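Local structure of chitooligosaccharidolytic beta-N-acetylglucosaminidase (Ostrinia furnacalis, 3OZP) at residues 66-71 against 106-111; 209-214 against 266-271; 401-406 against 425-430. The protein hydrolyses chitooligosaccharides, releasing one beta-linked N-acetylglucosamine at a time from the non-reducing end, with a preference for shorter chains. All coordinates share one frame; numbering follows the deposited sequence.

In the fold
Contact 1 pairs strands 57-69 and 105-113 in the mixed sheet within the beta-acetyl hexosaminidase like range, whereas contacts 2 and 3 both belong to the catalytic (beta/alpha)8 barrel. Along the chain the three follow one another in series. Contact 2 packs helix 203-215 against the turn between helix 255-267 and the third barrel strand, its centre about 22 Å from that of contact 1. Contact 3 joins the ends of barrel strands 399-402 and 421-425 beside the bound inhibitor, centred about 27 Å from contact 2. Contacts 1 and 3, about 46 Å apart between centres, lie on opposite sides of the chain's centre; contact 3 helps line the sugar-binding site, and the others lie away from it.

Contact 1 of 3, residues 66-71 against 106-111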
loop_
_atom_site.group_PDB
_atom_site.type_symbol
_atom_site.label_atom_id
_atom_site.label_comp_id
_atom_site.label_asym_id
_atom_site.label_seq_id
_atom_site.Cartn_x
_atom_site.Cartn_y
_atom_site.Cartn_z
ATOM N N GLU A 66 9.314 7.840 -35.182
ATOM C CA GLU A 66 9.033 9.232 -35.513
ATOM C C GLU A 66 7.533 9.471 -35.546
ATOM O O GLU A 66 6.789 8.733 -36.199
ATOM C CB GLU A 66 9.654 9.606 -36.864
ATOM C CG GLU A 66 11.177 9.680 -36.863
ATOM C CD GLU A 66 11.764 10.007 -38.234
ATOM O OE1 GLU A 66 13.002 9.909 -38.380
ATOM O OE2 GLU A 66 11.003 10.364 -39.165
ATOM N N VAL A 67 7.094 10.504 -34.834
ATOM C CA VAL A 67 5.680 10.862 -34.802
ATOM C C VAL A 67 5.443 12.119 -35.640
ATOM O O VAL A 67 6.152 13.116 -35.493
ATOM C CB VAL A 67 5.161 11.067 -33.358
ATOM C CG1 VAL A 67 3.650 11.203 -33.358
ATOM C CG2 VAL A 67 5.578 9.906 -32.460
ATOM N N LYS A 68 4.447 12.055 -36.518
ATOM C CA LYS A 68 4.138 13.154 -37.428
ATOM C C LYS A 68 2.694 13.627 -37.281
ATOM O O LYS A 68 1.753 12.857 -37.491
ATOM C CB LYS A 68 4.423 12.740 -38.877
ATOM C CG LYS A 68 5.896 12.469 -39.169
ATOM C CD LYS A 68 6.070 11.559 -40.379
ATOM C CE LYS A 68 7.454 10.920 -40.394
ATOM N NZ LYS A 68 7.581 9.892 -41.466
ATOM N N ILE A 69 2.536 14.897 -36.911
ATOM C CA ILE A 69 1.224 15.545 -36.847
ATOM C C ILE A 69 0.828 15.961 -38.260
ATOM O O ILE A 69 1.519 16.766 -38.888
ATOM C CB ILE A 69 1.243 16.819 -35.948
ATOM C CG1 ILE A 69 2.077 16.617 -34.667
ATOM C CG2 ILE A 69 -0.181 17.318 -35.674
ATOM C CD1 ILE A 69 1.488 15.671 -33.639
ATOM N N LEU A 70 -0.280 15.418 -38.758
ATOM C CA LEU A 70 -0.699 15.691 -40.135
ATOM C C LEU A 70 -1.661 16.876 -40.263
ATOM O O LEU A 70 -1.737 17.505 -41.319
ATOM C CB LEU A 70 -1.278 14.436 -40.805
ATOM C CG LEU A 70 -0.328 13.270 -41.121
ATOM C CD1 LEU A 70 -1.029 12.228 -41.985
ATOM C CD2 LEU A 70 0.961 13.737 -41.797
ATOM N N LYS A 71 -2.388 17.177 -39.188
ATOM C CA LYS A 71 -3.307 18.315 -39.170
ATOM C C LYS A 71 -3.027 19.243 -37.993
ATOM O O LYS A 71 -3.155 18.845 -36.831
ATOM C CB LYS A 71 -4.764 17.846 -39.162
ATOM C CG LYS A 71 -5.236 17.279 -40.501
ATOM C CD LYS A 71 -6.720 16.929 -40.499
ATOM C CE LYS A 71 -7.602 18.169 -40.593
ATOM N NZ LYS A 71 -9.023 17.809 -40.886
ATOM N N ALA A 106 12.041 0.941 -38.688
ATOM C CA ALA A 106 11.691 2.274 -38.214
ATOM C C ALA A 106 10.176 2.389 -38.176
ATOM O O ALA A 106 9.484 1.802 -39.008
ATOM C CB ALA A 106 12.284 3.338 -39.124
ATOM N N VAL A 107 9.658 3.130 -37.201
ATOM C CA VAL A 107 8.211 3.275 -37.056
ATOM C C VAL A 107 7.789 4.717 -37.324
ATOM O O VAL A 107 8.274 5.650 -36.678
ATOM C CB VAL A 107 7.710 2.808 -35.659
ATOM C CG1 VAL A 107 6.187 2.817 -35.598
ATOM C CG2 VAL A 107 8.238 1.415 -35.333
ATOM N N ASP A 108 6.906 4.884 -38.302
ATOM C CA ASP A 108 6.303 6.176 -38.594
ATOM C C ASP A 108 4.910 6.193 -37.988
ATOM O O ASP A 108 4.039 5.412 -38.382
ATOM C CB ASP A 108 6.220 6.425 -40.106
ATOM C CG ASP A 108 7.565 6.305 -40.799
ATOM O OD1 ASP A 108 8.549 6.922 -40.331
ATOM O OD2 ASP A 108 7.634 5.591 -41.823
ATOM N N VAL A 109 4.716 7.072 -37.011
ATOM C CA VAL A 109 3.407 7.264 -36.402
ATOM C C VAL A 109 2.773 8.514 -37.007
ATOM O O VAL A 109 3.335 9.608 -36.922
ATOM C CB VAL A 109 3.491 7.374 -34.855
ATOM C CG1 VAL A 109 2.095 7.455 -34.242
ATOM C CG2 VAL A 109 4.256 6.188 -34.270
ATOM N N TYR A 110 1.618 8.335 -37.641
ATOM C CA TYR A 110 0.893 9.445 -38.247
ATOM C C TYR A 110 -0.335 9.771 -37.417
ATOM O O TYR A 110 -1.195 8.914 -37.206
ATOM C CB TYR A 110 0.483 9.122 -39.690
ATOM C CG TYR A 110 1.635 8.755 -40.600
ATOM C CD1 TYR A 110 2.520 9.727 -41.068
ATOM C CD2 TYR A 110 1.834 7.435 -40.999
ATOM C CE1 TYR A 110 3.578 9.390 -41.906
ATOM C CE2 TYR A 110 2.889 7.087 -41.835
ATOM C CZ TYR A 110 3.755 8.068 -42.284
ATOM O OH TYR A 110 4.798 7.723 -43.110
ATOM N N LEU A 111 -0.408 11.012 -36.950
ATOM C CA LEU A 111 -1.543 11.469 -36.155
ATOM C C LEU A 111 -2.481 12.345 -36.980
ATOM O O LEU A 111 -2.092 13.414 -37.456
ATOM C CB LEU A 111 -1.063 12.206 -34.898
ATOM C CG LEU A 111 -0.142 11.443 -33.935
ATOM C CD1 LEU A 111 0.224 12.312 -32.741
ATOM C CD2 LEU A 111 -0.777 10.136 -33.466
HETATM O O HOH W 1 -3.253 15.987 -36.509
#
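Lys68 lays its aliphatic stem alongside the ring of Tyr110, CD coming to 3.6 Å from CE1, and its amine runs on toward Asp108. The stem leaves with CG beside the backbone N (chi1 -65°) and stays extended, which carries NZ to 3.3 Å from Asp108 OD1 in a weak hydrogen bond within a salt bridge. The same OD1 has a stronger partner in Arg140 on the next strand, and Lys68 adds a weaker second charge to this buried carboxylate. Glu66 OE2 lies 4.4 Å from Asp108 OD1, and the mutual repulsion is probably eased by these positive groups. A lysine suits this partly exposed place because its methylenes can lie against an aromatic ring while its charge reaches a neighbour.

The backbones run parallel, in register from Glu66 with Asp108 to Ile69 with Leu111, and Lys68 uses both its N and its O to bridge Val109 and Leu111. This is the strand pair of a beta-alpha-beta unit: helix 76-90 connects the two strands and packs on Val67, Ile69 and Val109, while helix 150-161 meets Leu111. On this face Leu111 CD1 is shared by two partners, Val67 CG1 at 3.7 Å and Ile69 CD1 at 3.7 Å. Branched aliphatic residues suit this face, where Phe86 meets Val67 and Val109 while Met79 meets Ile69.

Past the end of the first strand, Leu70 N still bonds to Leu111 O at 3.0 Å, within the carbonyl plane. A water donates to that same Leu111 O and accepts from Lys71 N, extending the link between the chains by one residue.

Contact 2 of 3, residues 209-214 against 266-271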
loop_
_atom_site.group_PDB
_atom_site.type_symbol
_atom_site.label_atom_id
_atom_site.label_comp_id
_atom_site.label_asym_id
_atom_site.label_seq_id
_atom_site.Cartn_x
_atom_site.Cartn_y
_atom_site.Cartn_z
ATOM N N THR A 209 -0.949 9.897 -10.236
ATOM C CA THR A 209 -2.299 9.340 -10.359
ATOM C C THR A 209 -2.905 9.618 -11.741
ATOM O O THR A 209 -3.498 8.727 -12.361
ATOM C CB THR A 209 -3.223 9.909 -9.262
ATOM O OG1 THR A 209 -2.687 9.580 -7.980
ATOM C CG2 THR A 209 -4.640 9.349 -9.373
ATOM N N ILE A 210 -2.751 10.853 -12.210
ATOM C CA ILE A 210 -3.208 11.243 -13.547
ATOM C C ILE A 210 -2.497 10.442 -14.650
ATOM O O ILE A 210 -3.138 10.001 -15.611
ATOM C CB ILE A 210 -3.109 12.779 -13.760
ATOM C CG1 ILE A 210 -4.135 13.489 -12.860
ATOM C CG2 ILE A 210 -3.331 13.151 -15.238
ATOM C CD1 ILE A 210 -3.918 14.984 -12.676
ATOM N N GLU A 211 -1.188 10.237 -14.501
ATOM C CA GLU A 211 -0.421 9.395 -15.434
ATOM C C GLU A 211 -1.005 7.988 -15.560
ATOM O O GLU A 211 -1.195 7.483 -16.672
ATOM C CB GLU A 211 1.049 9.297 -15.017
ATOM C CG GLU A 211 1.818 10.591 -15.145
ATOM C CD GLU A 211 3.311 10.402 -14.979
ATOM O OE1 GLU A 211 3.748 9.982 -13.882
ATOM O OE2 GLU A 211 4.051 10.685 -15.948
ATOM N N ALA A 212 -1.289 7.367 -14.418
ATOM C CA ALA A 212 -1.861 6.022 -14.385
ATOM C C ALA A 212 -3.299 5.997 -14.907
ATOM O O ALA A 212 -3.721 5.014 -15.519
ATOM C CB ALA A 212 -1.784 5.441 -12.976
ATOM N N MET A 213 -4.040 7.077 -14.667
ATOM C CA MET A 213 -5.408 7.210 -15.179
ATOM C C MET A 213 -5.417 7.197 -16.704
ATOM O O MET A 213 -6.190 6.459 -17.320
ATOM C CB MET A 213 -6.070 8.492 -14.668
ATOM C CG MET A 213 -6.479 8.443 -13.199
ATOM S SD MET A 213 -7.084 10.020 -12.579
ATOM C CE MET A 213 -8.553 10.239 -13.576
ATOM N N ALA A 214 -4.547 8.011 -17.295
ATOM C CA ALA A 214 -4.443 8.139 -18.748
ATOM C C ALA A 214 -4.015 6.834 -19.416
ATOM O O ALA A 214 -4.395 6.567 -20.558
ATOM C CB ALA A 214 -3.475 9.261 -19.108
ATOM N N LEU A 266 -5.068 17.993 -18.632
ATOM C CA LEU A 266 -5.528 18.333 -19.982
ATOM C C LEU A 266 -4.689 17.626 -21.045
ATOM O O LEU A 266 -5.232 17.016 -21.959
ATOM C CB LEU A 266 -5.521 19.853 -20.204
ATOM C CG LEU A 266 -5.854 20.365 -21.615
ATOM C CD1 LEU A 266 -7.286 20.006 -22.011
ATOM C CD2 LEU A 266 -5.623 21.871 -21.713
ATOM N N GLU A 267 -3.369 17.701 -20.903
ATOM C CA GLU A 267 -2.442 17.026 -21.811
ATOM C C GLU A 267 -2.700 15.528 -21.922
ATOM O O GLU A 267 -2.354 14.911 -22.934
ATOM C CB GLU A 267 -1.005 17.248 -21.363
ATOM C CG GLU A 267 -0.510 18.664 -21.554
ATOM C CD GLU A 267 0.810 18.912 -20.856
ATOM O OE1 GLU A 267 1.262 18.033 -20.089
ATOM O OE2 GLU A 267 1.391 19.993 -21.065
ATOM N N ARG A 268 -3.312 14.957 -20.883
ATOM C CA ARG A 268 -3.527 13.515 -20.789
ATOM C C ARG A 268 -5.005 13.113 -20.888
ATOM O O ARG A 268 -5.368 11.969 -20.592
ATOM C CB ARG A 268 -2.888 12.969 -19.506
ATOM C CG ARG A 268 -1.378 12.821 -19.614
ATOM C CD ARG A 268 -0.684 12.941 -18.270
ATOM N NE ARG A 268 0.769 13.049 -18.436
ATOM C CZ ARG A 268 1.421 14.184 -18.685
ATOM N NH1 ARG A 268 0.767 15.339 -18.783
ATOM N NH2 ARG A 268 2.743 14.167 -18.818
ATOM N N GLY A 269 -5.843 14.047 -21.328
ATOM C CA GLY A 269 -7.271 13.777 -21.523
ATOM C C GLY A 269 -8.044 13.608 -20.228
ATOM O O GLY A 269 -9.100 12.969 -20.206
ATOM N N VAL A 270 -7.523 14.190 -19.150
ATOM C CA VAL A 270 -8.152 14.093 -17.834
ATOM C C VAL A 270 -8.695 15.446 -17.358
ATOM O O VAL A 270 -7.946 16.403 -17.146
ATOM C CB VAL A 270 -7.195 13.483 -16.771
ATOM C CG1 VAL A 270 -7.823 13.532 -15.360
ATOM C CG2 VAL A 270 -6.822 12.058 -17.142
ATOM N N ARG A 271 -10.016 15.491 -17.220
ATOM C CA ARG A 271 -10.760 16.608 -16.649
ATOM C C ARG A 271 -10.525 16.647 -15.137
ATOM O O ARG A 271 -10.770 15.661 -14.443
ATOM C CB ARG A 271 -12.251 16.382 -16.945
ATOM C CG ARG A 271 -13.247 17.221 -16.160
ATOM C CD ARG A 271 -14.609 16.514 -16.100
ATOM N NE ARG A 271 -15.390 16.652 -17.333
ATOM C CZ ARG A 271 -15.752 15.652 -18.140
ATOM N NH1 ARG A 271 -16.473 15.912 -19.223
ATOM N NH2 ARG A 271 -15.407 14.396 -17.879
HETATM O O HOH W 2 4.264 11.999 -18.445
HETATM O O HOH W 3 1.957 10.553 -18.351
#
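With CG beside its backbone N (chi1 -77°) and the chain extended from there to NE, Arg268 reaches past Ala214 and Ile210 toward Glu211. Met213 instead bends at its last torsion (chi3 64°), turning CE to Val270 CG1, 3.8 Å away. Ile210 CG2 meets both Arg268 CD at 4.0 Å and Val270 CG2 at 4.1 Å; the isoleucine and arginine side chains cross at about a right angle. Ala214 suits the closest backbone approach: its small CB rests 3.8 Å from Arg268 CB and also touches the carbonyl oxygen of that residue.

The charged ends of Glu211 and Arg268 meet through water. Two waters lie in the guanidinium plane, one accepting from NE and the other from NH2, and both donate to Glu211 OE2. On the remaining arm, Arg268 NH1 makes a 3.0 Å salt bridge with Glu267 OE1, tilted 16° from the plane, and also bonds to the backbone oxygen of Phe264, whose ring makes a cation-pi contact with the arginine. Replacing Arg268 with an alanine would probably leave Glu267 OE1 without this cationic mate, deprive the two waters of their donors and open a gap beside Ile210 CG2.

Gly269, at positive phi, is the C-prime residue of a Schellman motif that ends helix 255-267, with Gly269 N bonded to Leu266 O and Val270 N to the backbone O one residue earlier; glycine readily takes this conformation. The chain then passes through Val270 into strand 271-278, a helix-to-strand turn of the (beta/alpha)8 barrel packed against the neighbouring helix 203-215.

Contact 3 of 3, residues 401-406 against 425-430; sequences LWTSTL and VWTTGV. With OAN (O-(2-acetamido-2-deoxy D-glucopyranosylidene) amino-N-phenylcarbamate), chain B.
Hydrogen bonds tie Trp426 to Thr403 at two points. The indole NE1 donates to Thr403 O at 3.0 Å, a bent bond whose acceptor sits near the ring edge but 23° out of its plane. The backbone N of Trp426 points almost straight at Thr403 OG1, although at 3.4 Å this bond is weak. Thr403 can serve it because OG1 lies between its own backbone N and carbonyl carbon (chi1 49°), and threonine suits the place by offering a methyl as well as a hydroxyl.

In the apolar contact, Thr403 CG2 packs on Val425, 3.7 Å from CA and also near CG2 of the valine. Separately, the Thr427 methyl CG2 is a van der Waals neighbour of Thr403 OG1.

The aromatic contact is an offset edge-to-face pair: Trp402 turns its edge to the face of Trp426, planes at 90°, with CE3 3.7 Å from CD1. Trp402 is also fixed at its NE1, which bonds to Glu275.

Contacts with the inhibitor use both indoles. Its acetamido methyl CAH sits over a face of each, 3.7 Å from Trp402 CD2 and 3.5 Å from Trp426 CE2, and Trp426 CZ3 approaches the ligand oxygen OAQ at 3.3 Å. Broad tryptophan faces suit this methyl, consistent with the enzyme's need for a 2-acetamido group on its substrate.

Trp426 also lies close to Glu346 and Trp468. The contact occupies the C-terminal ends of adjacent barrel strands 399-402 and 421-425, with helix 373-393 packed along 401-406 and helix 449-452 touching Thr428.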
loop_
_atom_site.group_PDB
_atom_site.type_symbol
_atom_site.label_atom_id
_atom_site.label_comp_id
_atom_site.label_asym_id
_atom_site.label_seq_id
_atom_site.Cartn_x
_atom_site.Cartn_y
_atom_site.Cartn_z
ATOM N N LEU A 401 -24.461 16.629 -7.038
ATOM C CA LEU A 401 -24.734 16.401 -5.630
ATOM C C LEU A 401 -24.683 14.903 -5.343
ATOM O O LEU A 401 -25.028 14.096 -6.209
ATOM C CB LEU A 401 -26.118 16.945 -5.277
ATOM C CG LEU A 401 -26.337 18.265 -4.522
ATOM C CD1 LEU A 401 -25.274 19.335 -4.719
ATOM C CD2 LEU A 401 -27.752 18.807 -4.786
ATOM N N TRP A 402 -24.246 14.538 -4.135
ATOM C CA TRP A 402 -24.301 13.155 -3.666
ATOM C C TRP A 402 -25.748 12.759 -3.388
ATOM O O TRP A 402 -26.579 13.625 -3.085
ATOM C CB TRP A 402 -23.506 12.990 -2.366
ATOM C CG TRP A 402 -22.038 13.243 -2.491
ATOM C CD1 TRP A 402 -21.366 14.360 -2.097
ATOM C CD2 TRP A 402 -21.058 12.358 -3.042
ATOM N NE1 TRP A 402 -20.025 14.225 -2.363
ATOM C CE2 TRP A 402 -19.810 13.007 -2.948
ATOM C CE3 TRP A 402 -21.115 11.075 -3.605
ATOM C CZ2 TRP A 402 -18.628 12.426 -3.405
ATOM C CZ3 TRP A 402 -19.940 10.490 -4.045
ATOM C CH2 TRP A 402 -18.711 11.169 -3.951
ATOM N N THR A 403 -26.044 11.460 -3.481
ATOM C CA THR A 403 -27.309 10.935 -2.953
ATOM C C THR A 403 -27.377 11.215 -1.457
ATOM O O THR A 403 -26.386 11.044 -0.731
ATOM C CB THR A 403 -27.509 9.414 -3.183
ATOM O OG1 THR A 403 -26.338 8.696 -2.783
ATOM C CG2 THR A 403 -27.826 9.104 -4.634
ATOM N N SER A 404 -28.550 11.659 -1.017
ATOM C CA SER A 404 -28.781 12.099 0.357
ATOM C C SER A 404 -30.286 12.174 0.611
ATOM O O SER A 404 -31.086 11.802 -0.250
ATOM C CB SER A 404 -28.164 13.484 0.572
ATOM O OG SER A 404 -28.869 14.472 -0.166
ATOM N N THR A 405 -30.657 12.673 1.789
ATOM C CA THR A 405 -32.055 12.926 2.146
ATOM C C THR A 405 -32.703 13.906 1.166
ATOM O O THR A 405 -33.875 13.753 0.815
ATOM C CB THR A 405 -32.168 13.447 3.600
ATOM O OG1 THR A 405 -31.608 12.477 4.489
ATOM C CG2 THR A 405 -33.622 13.689 3.999
ATOM N N LEU A 406 -31.923 14.887 0.715
ATOM C CA LEU A 406 -32.369 15.888 -0.256
ATOM C C LEU A 406 -32.722 15.271 -1.610
ATOM O O LEU A 406 -33.688 15.688 -2.255
ATOM C CB LEU A 406 -31.270 16.933 -0.476
ATOM C CG LEU A 406 -31.564 18.436 -0.582
ATOM C CD1 LEU A 406 -30.852 19.035 -1.793
ATOM C CD2 LEU A 406 -33.051 18.773 -0.612
ATOM N N VAL A 425 -24.278 8.647 -7.171
ATOM C CA VAL A 425 -24.878 7.601 -6.362
ATOM C C VAL A 425 -23.807 6.843 -5.589
ATOM O O VAL A 425 -22.888 6.289 -6.183
ATOM C CB VAL A 425 -25.682 6.621 -7.254
ATOM C CG1 VAL A 425 -26.281 5.500 -6.429
ATOM C CG2 VAL A 425 -26.770 7.374 -8.025
ATOM N N TRP A 426 -23.928 6.819 -4.265
ATOM C CA TRP A 426 -23.023 6.023 -3.440
ATOM C C TRP A 426 -23.766 5.034 -2.538
ATOM O O TRP A 426 -23.174 4.449 -1.631
ATOM C CB TRP A 426 -22.069 6.919 -2.638
ATOM C CG TRP A 426 -22.742 7.754 -1.594
ATOM C CD1 TRP A 426 -23.461 8.894 -1.796
ATOM C CD2 TRP A 426 -22.755 7.515 -0.183
ATOM N NE1 TRP A 426 -23.926 9.381 -0.600
ATOM C CE2 TRP A 426 -23.510 8.554 0.408
ATOM C CE3 TRP A 426 -22.203 6.523 0.641
ATOM C CZ2 TRP A 426 -23.726 8.633 1.787
ATOM C CZ3 TRP A 426 -22.421 6.600 2.011
ATOM C CH2 TRP A 426 -23.176 7.652 2.570
ATOM N N THR A 427 -25.061 4.849 -2.798
ATOM C CA THR A 427 -25.845 3.776 -2.182
ATOM C C THR A 427 -25.342 2.445 -2.746
ATOM O O THR A 427 -24.482 2.441 -3.619
ATOM C CB THR A 427 -27.349 3.910 -2.526
ATOM O OG1 THR A 427 -27.537 3.709 -3.932
ATOM C CG2 THR A 427 -27.894 5.274 -2.142
ATOM N N THR A 428 -25.871 1.319 -2.264
ATOM C CA THR A 428 -25.596 0.027 -2.906
ATOM C C THR A 428 -26.145 0.055 -4.335
ATOM O O THR A 428 -27.014 0.872 -4.650
ATOM C CB THR A 428 -26.225 -1.165 -2.150
ATOM O OG1 THR A 428 -27.654 -1.070 -2.206
ATOM C CG2 THR A 428 -25.773 -1.190 -0.698
ATOM N N GLY A 429 -25.642 -0.831 -5.191
ATOM C CA GLY A 429 -26.083 -0.897 -6.586
ATOM C C GLY A 429 -27.484 -1.464 -6.770
ATOM O O GLY A 429 -28.007 -1.493 -7.886
ATOM N N VAL A 430 -28.086 -1.902 -5.666
ATOM C CA VAL A 430 -29.411 -2.524 -5.651
ATOM C C VAL A 430 -30.439 -1.639 -4.920
ATOM O O VAL A 430 -31.631 -1.954 -4.887
ATOM C CB VAL A 430 -29.330 -3.951 -5.025
ATOM C CG1 VAL A 430 -30.709 -4.512 -4.700
ATOM C CG2 VAL A 430 -28.589 -4.896 -5.962
HETATM C CAH OAN B . -20.707 10.569 0.201
HETATM C CAG OAN B . -19.831 9.915 1.269
HETATM O OAN OAN B . -19.275 8.841 1.043
HETATM N NAI OAN B . -19.752 10.593 2.436
HETATM C CAB OAN B . -18.934 10.163 3.594
HETATM C CAC OAN B . -17.465 10.541 3.281
HETATM O OAJ OAN B . -17.205 11.870 3.738
HETATM C CAD OAN B . -16.512 9.567 3.933
HETATM O OAK OAN B . -15.161 9.954 3.656
HETATM C CAE OAN B . -16.822 8.211 3.340
HETATM C CAF OAN B . -15.850 7.158 3.864
HETATM O OAM OAN B . -16.147 5.889 3.278
HETATM O OAL OAN B . -18.168 7.828 3.715
HETATM C CAA OAN B . -19.145 8.786 3.901
HETATM N NAY OAN B . -20.341 8.443 4.380
HETATM O OAQ OAN B . -20.552 6.999 4.649
HETATM C CAP OAN B . -21.034 6.672 5.886
HETATM O OAR OAN B . -22.017 7.249 6.355
HETATM N NAO OAN B . -20.420 5.669 6.541
HETATM C CAS OAN B . -20.803 5.229 7.745
HETATM C CAT OAN B . -21.879 4.344 7.865
HETATM C CAU OAN B . -22.250 3.864 9.123
HETATM C CAV OAN B . -21.537 4.257 10.259
HETATM C CAW OAN B . -20.453 5.127 10.142
HETATM C CAX OAN B . -20.082 5.606 8.883
#